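Local coordinates for chinitase A (Streptomyces coelicolor, PDB 3EBV), which is the family 18 glycosyl hydrolase domain of a longer secreted protein that probably binds and cleaves chitin as an endochitinase, at residues A[17-22]-A[276-281]; A[63-68]-A[109-114]; A[80-85]-A[118-123]; A[98-103]-A[130-135]; A[165-170]-A[212-217]. All blocks are in the same frame, centred on the assembly; numbering follows the deposited sequence. Where two conformers were deposited one is given.

How the contacts relate
All five contacts lie in one domain, a TIM barrel of eight parallel strands closed by the pairing of strand 6-12 with strand 267-271. Contact 1 spans nearly the whole chain and encloses the other four. Contacts 2, 3 and 4 interlock in sequence, their segments alternating from helix 61-73 to helix 126-140; contact 5 follows. Contact 3 is the most central, its centre about 10 Å from that of the chain; F100 and L133 of contact 4 pack on it, as does F113 of contact 2. Contacts 1 and 4 lie about 33 Å apart between centres. Contact 1 thus joins the chain's two ends near the barrel's closure, contact 3 pairs neighbouring strands, and contacts 2, 4 and 5 pack helices and loops around them.

Contact 1 of 5, residues A[17-22]-A[276-281]; sequences GATVQK and DATAGN
T19, in the irregular loop after strand 6-12, faces T278 on the last turn of helix 273-278, and their CA atoms come within 5.4 Å, the nearest backbone approach between 17-22 and 276-281. The two threonine side chains slide past each other in opposite directions, and their hydroxyls meet in a hydrogen bond of 2.7 Å between T19 OG1 and T278 OG1. Both hydroxyls are turned beside their own backbone nitrogen (chi1 -64° in T19, -71° in T278), which brings the oxygens together and leaves the methyl groups outside the bond. T278 OG1 also bonds to a water 2.7 Å away that donates to G17 O, and makes a weak bond to N274 O, so a hydroxyl able to give and accept suits this place. Helix and loop belong to opposite ends of the chain: strand 267-271, which leads into the helix, pairs with strand 6-12 to close the TIM barrel. The helix ends in a Schellman motif with G280, at positive phi, as its C-prime residue, while N281 N reaches D276 O in 2.8 Å. On the last helical turn A277 faces the loop, its small CB 3.9 Å from T19 CB. Q21 stretches its extended chain to the A277 methyl, with NE2 3.5 Å from A277 CB, while its OE1 accepts a hydrogen bond from T273 OG1 on the helix.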
# COMPACT_ATOMS: atom_id res chain seq x y z
N GLY A 17 15.51 2.39 13.19
CA GLY A 17 15.46 3.43 14.21
C GLY A 17 14.05 3.70 14.72
O GLY A 17 13.89 4.30 15.78
N ALA A 18 13.03 3.26 13.96
CA ALA A 18 11.65 3.36 14.46
C ALA A 18 11.41 2.37 15.59
O ALA A 18 12.22 1.47 15.86
CB ALA A 18 10.65 3.11 13.30
N THR A 19 10.26 2.48 16.24
CA THR A 19 9.89 1.54 17.30
C THR A 19 9.74 0.12 16.77
O THR A 19 8.96 -0.11 15.83
CB THR A 19 8.55 1.98 17.96
OG1 THR A 19 8.74 3.25 18.61
CG2 THR A 19 8.06 0.98 19.01
N VAL A 20 10.49 -0.82 17.33
CA VAL A 20 10.38 -2.20 16.90
C VAL A 20 9.08 -2.79 17.40
O VAL A 20 8.67 -2.57 18.56
CB VAL A 20 11.60 -3.04 17.42
CG1 VAL A 20 11.38 -4.53 17.21
CG2 VAL A 20 12.85 -2.60 16.69
N GLN A 21 8.41 -3.54 16.51
CA GLN A 21 7.12 -4.12 16.82
C GLN A 21 7.04 -5.57 16.39
O GLN A 21 7.57 -5.93 15.33
CB GLN A 21 5.97 -3.39 16.07
CG GLN A 21 5.79 -1.92 16.46
CD GLN A 21 4.61 -1.30 15.74
OE1 GLN A 21 4.54 -1.37 14.51
NE2 GLN A 21 3.70 -0.66 16.49
N LYS A 22 6.35 -6.38 17.19
CA LYS A 22 5.83 -7.66 16.70
C LYS A 22 4.57 -7.36 15.90
O LYS A 22 3.98 -6.28 16.03
CB LYS A 22 5.51 -8.61 17.86
CG LYS A 22 6.76 -8.96 18.67
CD LYS A 22 6.43 -9.81 19.87
CE LYS A 22 7.70 -10.21 20.60
NZ LYS A 22 7.47 -10.89 21.92
N ASP A 276 4.56 5.19 13.18
CA ASP A 276 3.32 5.63 13.87
C ASP A 276 3.50 5.46 15.41
O ASP A 276 3.18 6.37 16.18
CB ASP A 276 2.16 4.80 13.29
CG ASP A 276 0.75 5.14 13.84
OD1 ASP A 276 0.44 6.33 14.09
OD2 ASP A 276 -0.01 4.13 13.94
N ALA A 277 4.06 4.32 15.80
CA ALA A 277 4.27 3.99 17.24
C ALA A 277 5.27 4.95 17.87
O ALA A 277 5.05 5.42 19.01
CB ALA A 277 4.75 2.57 17.38
N THR A 278 6.37 5.25 17.15
CA THR A 278 7.31 6.26 17.65
C THR A 278 6.61 7.57 17.94
O THR A 278 6.93 8.30 18.91
CB THR A 278 8.48 6.41 16.66
OG1 THR A 278 9.28 5.21 16.76
CG2 THR A 278 9.33 7.67 16.99
N ALA A 279 5.60 7.89 17.09
CA ALA A 279 4.84 9.15 17.22
C ALA A 279 3.54 8.95 18.02
O ALA A 279 2.57 9.69 17.81
CB ALA A 279 4.54 9.75 15.81
N GLY A 280 3.49 7.98 18.93
CA GLY A 280 2.37 7.85 19.88
C GLY A 280 1.06 7.38 19.27
O GLY A 280 -0.00 7.55 19.88
N ASN A 281 1.16 6.80 18.07
CA ASN A 281 -0.03 6.31 17.33
C ASN A 281 -0.99 7.46 17.01
O ASN A 281 -2.20 7.20 16.82
CB ASN A 281 -0.73 5.17 18.05
CG ASN A 281 0.15 3.95 18.17
OD1 ASN A 281 0.97 3.69 17.28
ND2 ASN A 281 -0.03 3.17 19.24
O HOH W 1 11.92 5.68 17.07

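Contact 2 of 5, residues A[63-68]-A[109-114]; sequences QFKADV and REYGFD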
# COMPACT_ATOMS: atom_id res chain seq x y z
N GLN A 63 6.27 -17.45 16.48
CA GLN A 63 5.49 -16.38 17.09
C GLN A 63 4.91 -15.45 16.01
O GLN A 63 3.75 -15.05 16.11
CB GLN A 63 6.30 -15.59 18.11
CG GLN A 63 5.46 -14.63 18.91
CD GLN A 63 4.36 -15.33 19.72
OE1 GLN A 63 3.16 -15.16 19.46
NE2 GLN A 63 4.78 -16.11 20.71
N PHE A 64 5.71 -15.16 15.00
CA PHE A 64 5.25 -14.34 13.83
C PHE A 64 4.04 -15.02 13.16
O PHE A 64 2.96 -14.40 12.98
CB PHE A 64 6.41 -14.17 12.86
CG PHE A 64 6.02 -13.51 11.56
CD1 PHE A 64 5.83 -12.12 11.53
CD2 PHE A 64 5.84 -14.25 10.41
CE1 PHE A 64 5.48 -11.47 10.33
CE2 PHE A 64 5.48 -13.63 9.21
CZ PHE A 64 5.31 -12.22 9.18
N LYS A 65 4.18 -16.31 12.86
CA LYS A 65 3.06 -17.05 12.27
C LYS A 65 1.82 -17.03 13.15
O LYS A 65 0.70 -16.90 12.64
CB LYS A 65 3.46 -18.50 11.93
CG LYS A 65 4.44 -18.63 10.81
CD LYS A 65 4.66 -20.10 10.50
CE LYS A 65 5.71 -20.30 9.43
NZ LYS A 65 6.03 -21.77 9.25
N ALA A 66 2.01 -17.17 14.47
CA ALA A 66 0.90 -17.14 15.40
C ALA A 66 0.21 -15.78 15.46
O ALA A 66 -1.02 -15.68 15.53
CB ALA A 66 1.38 -17.57 16.83
N ASP A 67 1.04 -14.73 15.43
CA ASP A 67 0.57 -13.35 15.44
C ASP A 67 -0.24 -13.06 14.16
O ASP A 67 -1.30 -12.42 14.24
CB ASP A 67 1.76 -12.40 15.50
CG ASP A 67 2.43 -12.35 16.89
OD1 ASP A 67 1.91 -12.98 17.84
OD2 ASP A 67 3.47 -11.66 16.99
N VAL A 68 0.26 -13.53 13.01
CA VAL A 68 -0.50 -13.41 11.76
C VAL A 68 -1.89 -14.07 11.88
O VAL A 68 -2.91 -13.46 11.54
CB VAL A 68 0.30 -13.91 10.57
CG1 VAL A 68 -0.58 -13.99 9.30
CG2 VAL A 68 1.54 -13.01 10.31
N ARG A 109 1.76 -19.25 1.24
CA ARG A 109 1.35 -20.51 1.85
C ARG A 109 2.20 -20.84 3.08
O ARG A 109 1.65 -21.34 4.05
CB ARG A 109 1.46 -21.63 0.83
CG ARG A 109 0.45 -21.51 -0.28
CD ARG A 109 -0.96 -21.70 0.22
NE ARG A 109 -1.20 -23.12 0.53
CZ ARG A 109 -2.32 -23.61 1.05
NH1 ARG A 109 -3.35 -22.82 1.35
NH2 ARG A 109 -2.40 -24.92 1.29
N GLU A 110 3.49 -20.55 3.04
CA GLU A 110 4.37 -20.82 4.18
C GLU A 110 3.99 -20.04 5.43
O GLU A 110 4.00 -20.58 6.55
CB GLU A 110 5.83 -20.57 3.86
CG GLU A 110 6.77 -20.67 5.09
CD GLU A 110 6.90 -22.09 5.66
OE1 GLU A 110 6.44 -23.06 5.00
OE2 GLU A 110 7.46 -22.22 6.78
N TYR A 111 3.65 -18.76 5.26
CA TYR A 111 3.40 -17.90 6.43
C TYR A 111 1.95 -17.60 6.67
O TYR A 111 1.62 -16.97 7.68
CB TYR A 111 4.21 -16.58 6.33
CG TYR A 111 5.68 -16.85 6.29
CD1 TYR A 111 6.40 -17.04 7.49
CD2 TYR A 111 6.35 -17.01 5.09
CE1 TYR A 111 7.74 -17.33 7.47
CE2 TYR A 111 7.70 -17.30 5.05
CZ TYR A 111 8.40 -17.48 6.26
OH TYR A 111 9.75 -17.78 6.18
N GLY A 112 1.07 -18.03 5.76
CA GLY A 112 -0.34 -17.77 5.85
C GLY A 112 -0.79 -16.38 5.40
O GLY A 112 -1.85 -15.92 5.81
N PHE A 113 -0.02 -15.74 4.52
CA PHE A 113 -0.41 -14.40 4.08
C PHE A 113 -1.64 -14.43 3.18
O PHE A 113 -1.84 -15.40 2.41
CB PHE A 113 0.73 -13.74 3.33
CG PHE A 113 1.97 -13.48 4.18
CD1 PHE A 113 1.87 -12.95 5.47
CD2 PHE A 113 3.24 -13.76 3.66
CE1 PHE A 113 3.04 -12.72 6.24
CE2 PHE A 113 4.41 -13.53 4.39
CZ PHE A 113 4.31 -12.98 5.68
N ASP A 114 -2.46 -13.37 3.26
CA ASP A 114 -3.68 -13.25 2.48
C ASP A 114 -3.47 -12.80 1.03
O ASP A 114 -4.42 -12.80 0.25
CB ASP A 114 -4.66 -12.31 3.17
CG ASP A 114 -5.04 -12.82 4.53
OD1 ASP A 114 -5.72 -13.88 4.56
OD2 ASP A 114 -4.63 -12.22 5.55
O HOH W 2 0.23 -17.62 9.88
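F64 and V68 of helix 61-73 pack against Y111 and F113, where helix 94-111 ends, joining two helices on the outside of the TIM barrel. The tight part is aromatic. F64 CZ touches F113 CZ at 3.7 Å, the rings meeting rim to rim with planes 76° apart and neither lying over the face of the other. F64 CG stands anti to the backbone N (chi1 173°), a torsion that swings the ring off its helix toward the partner. Its edge also meets Y111, with CE2 3.9 Å from Y111 CD1, while V68 CG2 leans over one of its faces. F113 continues inward onto V78 and I80 of strand 77-84, so large apolar rings suit this side. G112, at positive phi, turns the chain out of the helix between the two aromatics.

The outer side is looser and polar. There K65 runs extended past the Y111 ring, CE 3.9 Å from Y111 CD1, to form a salt bridge with the exposed E110. A methionine in its place would bring no charge, and E110 would probably be left without its ionic mate. A water donates to both K65 O and Y111 O, tying the two backbones together. At the end of the lysine, NZ lies 2.9 Å from E110 OE2, approaching from above the carboxylate plane, 57° out of it.

Contact 3 of 5, residues A[80-85]-A[118-123]; sequences ISVGGE and IDLENG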
# COMPACT_ATOMS: atom_id res chain seq x y z
N ILE A 80 2.17 -9.83 2.04
CA ILE A 80 3.61 -9.63 1.85
C ILE A 80 3.87 -8.54 0.82
O ILE A 80 3.35 -8.63 -0.31
CB ILE A 80 4.34 -10.99 1.51
CG1 ILE A 80 5.84 -10.81 1.40
CG2 ILE A 80 3.75 -11.65 0.24
CD1 ILE A 80 6.49 -10.40 2.73
N SER A 81 4.69 -7.55 1.17
CA SER A 81 5.04 -6.50 0.20
C SER A 81 6.32 -6.83 -0.49
O SER A 81 7.32 -7.21 0.17
CB SER A 81 5.13 -5.12 0.89
OG SER A 81 5.39 -4.11 -0.06
N VAL A 82 6.35 -6.69 -1.81
CA VAL A 82 7.55 -6.90 -2.61
C VAL A 82 8.14 -5.57 -3.05
O VAL A 82 7.40 -4.70 -3.55
CB VAL A 82 7.23 -7.75 -3.86
CG1 VAL A 82 8.49 -7.99 -4.67
CG2 VAL A 82 6.58 -9.08 -3.43
N GLY A 83 9.45 -5.39 -2.89
CA GLY A 83 10.10 -4.19 -3.40
C GLY A 83 10.66 -3.34 -2.30
O GLY A 83 11.57 -3.77 -1.58
N GLY A 84 10.15 -2.13 -2.20
CA GLY A 84 10.68 -1.19 -1.24
C GLY A 84 11.78 -0.37 -1.88
O GLY A 84 12.26 -0.71 -2.98
N GLU A 85 12.19 0.71 -1.22
CA GLU A 85 13.19 1.62 -1.78
C GLU A 85 14.43 0.89 -2.29
O GLU A 85 14.96 1.22 -3.38
CB GLU A 85 13.60 2.66 -0.73
CG GLU A 85 12.63 3.82 -0.66
CD GLU A 85 13.16 4.97 0.18
OE1 GLU A 85 14.16 4.76 0.92
OE2 GLU A 85 12.55 6.07 0.09
N ILE A 118 2.29 -4.85 -4.25
CA ILE A 118 3.32 -4.56 -5.23
C ILE A 118 3.92 -3.20 -4.98
O ILE A 118 3.26 -2.17 -5.21
CB ILE A 118 2.71 -4.63 -6.69
CG1 ILE A 118 1.93 -5.96 -6.90
CG2 ILE A 118 3.79 -4.33 -7.76
CD1 ILE A 118 2.80 -7.22 -6.73
N ASP A 119 5.17 -3.19 -4.55
CA ASP A 119 5.88 -1.96 -4.23
C ASP A 119 7.27 -1.96 -4.87
O ASP A 119 8.25 -1.50 -4.25
CB ASP A 119 5.97 -1.78 -2.70
CG ASP A 119 6.54 -0.44 -2.30
OD1 ASP A 119 6.53 0.53 -3.10
OD2 ASP A 119 7.04 -0.38 -1.15
N LEU A 120 7.34 -2.41 -6.12
CA LEU A 120 8.59 -2.29 -6.89
C LEU A 120 8.84 -0.80 -7.17
O LEU A 120 7.98 -0.10 -7.75
CB LEU A 120 8.52 -3.06 -8.21
CG LEU A 120 8.19 -4.55 -8.14
CD1 LEU A 120 8.49 -5.21 -9.53
CD2 LEU A 120 8.92 -5.21 -7.06
N GLU A 121 10.05 -0.34 -6.85
CA GLU A 121 10.43 1.06 -7.13
C GLU A 121 11.55 1.19 -8.15
O GLU A 121 12.11 2.28 -8.37
CB GLU A 121 10.74 1.77 -5.81
CG GLU A 121 9.51 1.69 -4.90
CD GLU A 121 9.62 2.54 -3.66
OE1 GLU A 121 10.64 3.26 -3.48
OE2 GLU A 121 8.69 2.45 -2.84
N ASN A 122 11.88 0.04 -8.76
CA ASN A 122 13.00 -0.03 -9.71
C ASN A 122 12.49 -0.33 -11.11
O ASN A 122 13.24 -0.83 -11.97
CB ASN A 122 14.04 -1.08 -9.27
CG ASN A 122 13.44 -2.48 -9.14
OD1 ASN A 122 12.28 -2.64 -8.76
ND2 ASN A 122 14.26 -3.51 -9.39
N GLY A 123 11.21 -0.05 -11.34
CA GLY A 123 10.58 -0.26 -12.65
C GLY A 123 9.37 -1.19 -12.53
O GLY A 123 9.32 -2.07 -11.65
O HOH W 3 11.93 -1.88 -5.37
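Two signature sequences of family 18 lie side by side here: the SxGG run S81-G84 on strand 77-84 and the end of the DxxDxDxE run on strand 115-120, adjacent parallel strands of the TIM barrel joined by the beta-alpha-beta crossover through helix 94-111. D119 N donates to V82 O at 2.9 Å, and G84 N to D119 O at the same length, nearly straight (166° at the hydrogen). Between these bonds G83 CA rests 3.4 Å from D119 O in a CA-H...O contact. Any side chain on G83 would collide with that carbonyl, which explains the glycine and lets the backbones come close. On the face turned to the outer helices, V82 toward F100 and L120 toward M129, the two side chains lie side by side pointing the same way, and V82 CG1, in the conformer given, is 3.7 Å from L120 CD2. On the barrel's inner face S81 OG packs on D119 CB at 3.6 Å while bonding to D117. E121, the position that carries the catalytic acid in family 18 enzymes and probably does so here, extends its chain beside the turn out of strand 77-84. Its OE1 lies 3.5 Å from E85 CG, and its OE2 is bonded to Q179 NE2. A leucine here would offer no carboxylate, and the Q179 amide would probably lose this partner along with the presumed acid. D119 OD1 and E121 OE2 stand only 2.9 Å apart, a close carboxylate pair consistent with a family 18 chitin-cleaving site.

Contact 4 of 5, residues A[98-103]-A[130-135]; sequences TNFANS and TQALRA
A101 fits against A132 and A135 where helix 94-111 crosses helix 126-140, the two running in roughly the same direction. Their short segments cross at -32° with axes 8.1 Å apart, a closeness that the small alanines permit. A101 CB touches A135 CB at 3.6 Å and lies equally near A132 O, so a single methyl sits on both the side chain and the main chain of the partner helix. F100 fills the side nearer the barrel. Its CG lies anti to the backbone N (chi1 -176°), which turns the ring inward between the helices and the strands: CD2 meets A132 CB at 3.9 Å. Further round the ring, F100 CE2 lies 4.4 Å from L133 CD2. L133 itself starts away from helix 94-111, but the chain turns at CG so that its CD2 branch returns to the phenyl. Both side chains also rest on I118 of strand 115-120, so a broad ring and a branched chain are apt where helices cover the barrel.

The outer edge is polar. T98 OG1 and Q131 NE2 share a water, the glutamine donating to it over 2.9 Å; its extended chain carries the amide across, where NE2 also bonds to S94 OG. On the far flank of the first helix S103 curls back, chi1 62°, to give its hydroxyl to N99 O, and V47 N bonds to the same hydroxyl. Between the two segments the side-chain contacts are apolar, implying cohesion by close fit and burial; polar links, direct (Q131 to S94, N102 to K139) and through water, flank them.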
# COMPACT_ATOMS: atom_id res chain seq x y z
N THR A 98 6.55 -16.04 -14.20
CA THR A 98 6.26 -17.34 -13.59
C THR A 98 7.02 -17.53 -12.26
O THR A 98 6.43 -18.01 -11.30
CB THR A 98 6.62 -18.47 -14.58
OG1 THR A 98 5.74 -18.35 -15.69
CG2 THR A 98 6.49 -19.86 -13.94
N ASN A 99 8.28 -17.11 -12.22
CA ASN A 99 9.07 -17.20 -10.97
C ASN A 99 8.47 -16.32 -9.87
O ASN A 99 8.43 -16.69 -8.70
CB ASN A 99 10.53 -16.82 -11.19
CG ASN A 99 11.26 -17.80 -12.10
OD1 ASN A 99 10.80 -18.94 -12.27
ND2 ASN A 99 12.32 -17.35 -12.73
N PHE A 100 7.95 -15.15 -10.27
CA PHE A 100 7.31 -14.28 -9.29
C PHE A 100 6.06 -14.92 -8.73
O PHE A 100 5.86 -15.00 -7.53
CB PHE A 100 6.93 -12.96 -9.99
CG PHE A 100 6.32 -11.93 -9.07
CD1 PHE A 100 7.16 -11.10 -8.30
CD2 PHE A 100 4.94 -11.78 -8.96
CE1 PHE A 100 6.57 -10.10 -7.46
CE2 PHE A 100 4.37 -10.79 -8.11
CZ PHE A 100 5.19 -9.98 -7.36
N ALA A 101 5.16 -15.39 -9.61
CA ALA A 101 3.93 -16.01 -9.15
C ALA A 101 4.20 -17.23 -8.26
O ALA A 101 3.58 -17.40 -7.21
CB ALA A 101 3.03 -16.42 -10.33
N ASN A 102 5.13 -18.09 -8.71
CA ASN A 102 5.46 -19.30 -7.93
C ASN A 102 6.01 -18.96 -6.54
O ASN A 102 5.59 -19.55 -5.54
CB ASN A 102 6.48 -20.16 -8.69
CG ASN A 102 5.84 -20.95 -9.84
OD1 ASN A 102 4.64 -21.14 -9.87
ND2 ASN A 102 6.67 -21.40 -10.78
N SER A 103 6.95 -18.02 -6.51
CA SER A 103 7.64 -17.72 -5.25
C SER A 103 6.74 -16.93 -4.30
O SER A 103 6.73 -17.18 -3.11
CB SER A 103 8.97 -17.03 -5.49
OG SER A 103 8.78 -15.79 -6.15
N THR A 130 1.39 -7.97 -15.45
CA THR A 130 0.01 -8.43 -15.62
C THR A 130 0.00 -9.97 -15.74
O THR A 130 -0.78 -10.63 -15.06
CB THR A 130 -0.66 -7.78 -16.87
OG1 THR A 130 -0.70 -6.33 -16.68
CG2 THR A 130 -2.08 -8.31 -17.06
N GLN A 131 0.92 -10.49 -16.55
CA GLN A 131 1.00 -11.95 -16.69
C GLN A 131 1.29 -12.60 -15.33
O GLN A 131 0.63 -13.59 -14.96
CB GLN A 131 2.10 -12.29 -17.66
CG GLN A 131 2.29 -13.83 -17.84
CD GLN A 131 3.40 -14.18 -18.81
OE1 GLN A 131 3.78 -13.40 -19.70
NE2 GLN A 131 3.93 -15.41 -18.65
N ALA A 132 2.24 -12.01 -14.60
CA ALA A 132 2.62 -12.56 -13.27
C ALA A 132 1.44 -12.57 -12.30
O ALA A 132 1.18 -13.55 -11.59
CB ALA A 132 3.79 -11.79 -12.69
N LEU A 133 0.71 -11.46 -12.27
CA LEU A 133 -0.41 -11.36 -11.35
C LEU A 133 -1.57 -12.33 -11.70
O LEU A 133 -2.25 -12.85 -10.80
CB LEU A 133 -0.93 -9.90 -11.22
CG LEU A 133 0.07 -8.98 -10.51
CD1 LEU A 133 -0.46 -7.53 -10.60
CD2 LEU A 133 0.31 -9.38 -9.05
N ARG A 134 -1.81 -12.53 -13.01
CA ARG A 134 -2.82 -13.53 -13.39
C ARG A 134 -2.39 -14.95 -13.01
O ARG A 134 -3.21 -15.73 -12.54
CB ARG A 134 -3.11 -13.44 -14.89
CG ARG A 134 -3.87 -12.14 -15.30
CD ARG A 134 -5.17 -12.01 -14.61
NE ARG A 134 -5.89 -10.81 -15.07
CZ ARG A 134 -7.08 -10.41 -14.61
NH1 ARG A 134 -7.71 -11.07 -13.63
NH2 ARG A 134 -7.65 -9.30 -15.11
N ALA A 135 -1.10 -15.23 -13.19
CA ALA A 135 -0.58 -16.57 -12.76
C ALA A 135 -0.75 -16.76 -11.25
O ALA A 135 -1.18 -17.82 -10.76
CB ALA A 135 0.86 -16.72 -13.18
O HOH W 4 3.57 -16.60 -16.07

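Contact 5 of 5, residues A[165-170]-A[212-217]; sequences TALNVK and GGLAPS
L167 and L214 meet methyl to methyl between helix 161-168 and the loop after helix 199-210, L167 CD2 standing 4.1 Å from L214 CD2. L167 CG lies anti to its carbonyl carbon (chi1 -70°), and from there the branch leans across to the loop, CD2 coming 3.6 Å from G213 O. From the preceding residue, A166 CB faces the other leucine from beside, 4.2 Å from L214 CD2, its small size suiting a spot where L214 wedges against the helix. Glycine is required at G213: its positive phi would jam a CB against the preceding carbonyl, and the same CB would clash with the L167 methyl.

K170 works along the outer flank. Its chain is extended throughout, beginning with CG anti to the backbone N (chi1 179°), and reaches straight across to the loop, where NZ donates to G213 O at 2.8 Å, from 37° above the carbonyl plane. Two conformers were modelled for this lysine, so the bond may be held only part of the time. Its aliphatic part still packs on the loop, CE lying 3.7 Å from A215 N. Q218 links the segments from outside, bonding through its amide to both K170 O and A215 N. On the barrel side A166 touches M148 of strand 145-148 and L214 reaches L173, while Q209 of helix 199-210 flanks L214, so the loop, leading from helix 199-210 into strand 219-224, packs against the end of helix 161-168.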
# COMPACT_ATOMS: atom_id res chain seq x y z
N THR A 165 -1.15 -1.58 -15.40
CA THR A 165 -1.24 -2.88 -14.73
C THR A 165 -2.50 -2.95 -13.90
O THR A 165 -3.28 -3.90 -13.95
CB THR A 165 0.00 -3.18 -13.89
OG1 THR A 165 1.17 -3.08 -14.72
CG2 THR A 165 -0.06 -4.61 -13.25
N ALA A 166 -2.71 -1.90 -13.07
CA ALA A 166 -3.88 -1.84 -12.22
C ALA A 166 -5.19 -2.01 -13.03
O ALA A 166 -6.10 -2.78 -12.65
CB ALA A 166 -3.87 -0.51 -11.45
N LEU A 167 -5.29 -1.30 -14.17
CA LEU A 167 -6.47 -1.43 -15.03
C LEU A 167 -6.57 -2.86 -15.60
O LEU A 167 -7.68 -3.42 -15.63
CB LEU A 167 -6.42 -0.40 -16.15
CG LEU A 167 -6.64 1.06 -15.65
CD1 LEU A 167 -6.24 1.99 -16.80
CD2 LEU A 167 -8.10 1.26 -15.18
N ASN A 168 -5.42 -3.42 -16.00
CA ASN A 168 -5.46 -4.77 -16.63
C ASN A 168 -5.99 -5.78 -15.65
O ASN A 168 -6.65 -6.75 -16.05
CB ASN A 168 -4.06 -5.18 -17.04
CG ASN A 168 -3.54 -4.41 -18.26
OD1 ASN A 168 -4.30 -3.67 -18.92
ND2 ASN A 168 -2.25 -4.60 -18.58
N VAL A 169 -5.66 -5.58 -14.36
CA VAL A 169 -6.09 -6.55 -13.31
C VAL A 169 -7.19 -6.01 -12.40
O VAL A 169 -7.36 -6.46 -11.26
CB VAL A 169 -4.88 -7.13 -12.50
CG1 VAL A 169 -3.81 -7.67 -13.44
CG2 VAL A 169 -4.26 -6.03 -11.58
N LYS A 170 -7.99 -5.06 -12.91
CA LYS A 170 -8.97 -4.39 -12.07
C LYS A 170 -9.91 -5.33 -11.34
O LYS A 170 -10.30 -5.10 -10.20
CB LYS A 170 -9.77 -3.39 -12.93
CG LYS A 170 -10.82 -2.65 -12.16
CD LYS A 170 -11.55 -1.65 -13.03
CE LYS A 170 -12.48 -0.77 -12.16
NZ LYS A 170 -13.47 0.01 -13.02
N GLY A 212 -10.04 7.79 -14.00
CA GLY A 212 -9.27 7.10 -15.01
C GLY A 212 -9.52 5.59 -15.08
O GLY A 212 -8.71 4.88 -15.65
N GLY A 213 -10.61 5.15 -14.47
CA GLY A 213 -11.06 3.76 -14.64
C GLY A 213 -10.93 2.85 -13.43
O GLY A 213 -11.31 1.68 -13.51
N LEU A 214 -10.40 3.36 -12.32
CA LEU A 214 -10.38 2.61 -11.05
C LEU A 214 -11.64 2.91 -10.26
O LEU A 214 -12.12 4.07 -10.24
CB LEU A 214 -9.12 2.94 -10.23
CG LEU A 214 -7.82 2.51 -10.92
CD1 LEU A 214 -6.66 3.00 -10.07
CD2 LEU A 214 -7.73 0.98 -11.09
N ALA A 215 -12.20 1.89 -9.61
CA ALA A 215 -13.37 2.09 -8.74
C ALA A 215 -12.94 2.86 -7.47
O ALA A 215 -11.77 2.79 -7.06
CB ALA A 215 -14.01 0.73 -8.34
N PRO A 216 -13.87 3.58 -6.83
CA PRO A 216 -13.50 4.28 -5.60
C PRO A 216 -12.93 3.33 -4.55
O PRO A 216 -12.01 3.70 -3.82
CB PRO A 216 -14.82 4.94 -5.15
CG PRO A 216 -15.53 5.19 -6.48
CD PRO A 216 -15.24 3.94 -7.27
N SER A 217 -13.46 2.10 -4.47
CA SER A 217 -12.94 1.15 -3.50
C SER A 217 -11.52 0.73 -3.81
O SER A 217 -10.90 0.03 -2.97
CB SER A 217 -13.78 -0.13 -3.44
OG SER A 217 -13.77 -0.75 -4.70